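PDB 5EC0: Alp7A from Bacillus subtilis, which binds adenine nucleotide as a bacterial actin-like protein and probably assembles into filaments that segregate plasmid DNA. Local coordinates for residues E248-K252 against E253-E257. Residues are numbered along the deposited sequence; the frame is centred on the assembly and turned at random.
Sequences EKLRK and EKLLE
Lys249 reaches forward one helical turn to Glu253, and its NZ lies 2.8 Å from Glu253 OE2, on the syn side of that oxygen and 27° out of the carboxylate plane; a second, weak bond goes to OE1. A bend at the last torsion of the lysine (chi4 -69°) turns the ammonium onto the acid, making an i to i+4 salt bridge on the exposed flank of the helix. The second charged cluster gathers round Glu248. Arg251 grips the Glu248 carboxylate side-on, its NE 2.7 Å from Glu248 OE1 and its NH2 2.8 Å from Glu248 OE2, while Lys252 NZ makes a long salt bridge to Glu248 OE2. The remaining guanidinium nitrogen, NH1, has Leu256 CD1 at 3.7 Å and donates to the carbonyl of Phe259, beyond the helix end. A leucine in place of Arg251 would probably leave Glu248 without its paired donors and the Phe259 carbonyl without this bond. Among the backbone bonds, Lys254 N to Leu250 O (2.8 Å) and Leu255 N to Arg251 O (3.0 Å) carry the last turn, and the chain leaves helical geometry at Leu255. The apolar contacts include two from Leu250: its CD1 lies 4.0 Å from Lys254 CB and its CG 4.4 Å from Leu255 CD1. These two leucines touch helix 292-313, at Ser298 and Ile294, while Glu248, Arg251 and Leu255 touch helix 262-272, so the C-terminal end of helix 243-254, with Leu255 at its exit, packs against both within the actin-like Alp7A C-terminal domain.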
# COMPACT_ATOMS: atom_id res chain seq x y z
N GLU A 248 -11.66 16.49 1.86
CA GLU A 248 -11.76 17.62 0.96
C GLU A 248 -13.02 18.41 1.29
O GLU A 248 -13.09 19.62 1.07
CB GLU A 248 -11.74 17.15 -0.50
CG GLU A 248 -12.13 18.18 -1.57
CD GLU A 248 -11.05 19.24 -1.84
OE1 GLU A 248 -10.05 19.30 -1.09
OE2 GLU A 248 -11.22 20.02 -2.81
N LYS A 249 -14.03 17.73 1.83
CA LYS A 249 -15.22 18.44 2.27
C LYS A 249 -14.89 19.22 3.53
O LYS A 249 -15.35 20.36 3.71
CB LYS A 249 -16.38 17.48 2.52
CG LYS A 249 -17.66 18.16 2.95
CD LYS A 249 -18.80 17.15 3.02
CE LYS A 249 -20.15 17.84 3.17
NZ LYS A 249 -20.35 18.51 4.50
N LEU A 250 -14.07 18.62 4.39
CA LEU A 250 -13.60 19.27 5.60
C LEU A 250 -12.75 20.49 5.28
O LEU A 250 -12.87 21.55 5.91
CB LEU A 250 -12.79 18.30 6.46
CG LEU A 250 -12.14 18.96 7.68
CD1 LEU A 250 -13.20 19.48 8.62
CD2 LEU A 250 -11.21 17.98 8.37
N ARG A 251 -11.87 20.32 4.29
CA ARG A 251 -10.99 21.41 3.89
C ARG A 251 -11.81 22.59 3.38
O ARG A 251 -11.64 23.71 3.85
CB ARG A 251 -9.99 20.95 2.82
CG ARG A 251 -8.97 22.03 2.45
CD ARG A 251 -8.01 21.57 1.35
NE ARG A 251 -8.71 21.39 0.08
CZ ARG A 251 -8.98 22.37 -0.77
NH1 ARG A 251 -8.61 23.62 -0.50
NH2 ARG A 251 -9.63 22.11 -1.90
N LYS A 252 -12.70 22.34 2.43
CA LYS A 252 -13.43 23.42 1.78
C LYS A 252 -14.43 24.09 2.72
O LYS A 252 -14.80 25.25 2.52
CB LYS A 252 -14.15 22.92 0.52
CG LYS A 252 -13.22 22.64 -0.67
CD LYS A 252 -13.99 22.34 -1.95
CE LYS A 252 -14.49 20.90 -1.97
NZ LYS A 252 -15.11 20.53 -3.28
N GLU A 253 -14.84 23.38 3.77
CA GLU A 253 -15.82 23.93 4.69
C GLU A 253 -15.19 24.62 5.90
O GLU A 253 -15.65 25.69 6.31
CB GLU A 253 -16.78 22.84 5.17
CG GLU A 253 -17.82 22.44 4.14
CD GLU A 253 -18.75 21.35 4.64
OE1 GLU A 253 -18.38 20.65 5.60
OE2 GLU A 253 -19.85 21.20 4.06
N LYS A 254 -14.14 24.04 6.46
CA LYS A 254 -13.63 24.52 7.74
C LYS A 254 -12.17 24.97 7.77
O LYS A 254 -11.72 25.58 8.75
CB LYS A 254 -13.85 23.43 8.80
CG LYS A 254 -15.31 23.06 8.99
CD LYS A 254 -15.59 22.58 10.41
CE LYS A 254 -17.09 22.49 10.65
NZ LYS A 254 -17.79 21.78 9.54
N LEU A 255 -11.41 24.69 6.70
CA LEU A 255 -9.97 24.91 6.73
C LEU A 255 -9.37 25.53 5.47
O LEU A 255 -8.17 25.43 5.24
CB LEU A 255 -9.25 23.58 7.01
CG LEU A 255 -9.47 22.90 8.37
CD1 LEU A 255 -8.70 21.61 8.42
CD2 LEU A 255 -9.05 23.82 9.51
N LEU A 256 -10.20 26.19 4.66
CA LEU A 256 -9.77 26.79 3.40
C LEU A 256 -8.55 27.71 3.54
O LEU A 256 -7.78 27.90 2.61
CB LEU A 256 -10.93 27.56 2.78
CG LEU A 256 -11.22 27.45 1.29
CD1 LEU A 256 -11.05 26.03 0.80
CD2 LEU A 256 -12.63 27.94 1.03
N GLU A 257 -8.40 28.27 4.74
CA GLU A 257 -7.33 29.19 5.06
C GLU A 257 -5.99 28.47 5.12
O GLU A 257 -4.93 29.05 4.87
CB GLU A 257 -7.61 29.84 6.41
CG GLU A 257 -9.07 30.18 6.63
CD GLU A 257 -9.34 30.67 8.04
OE1 GLU A 257 -8.43 30.56 8.89
OE2 GLU A 257 -10.47 31.12 8.30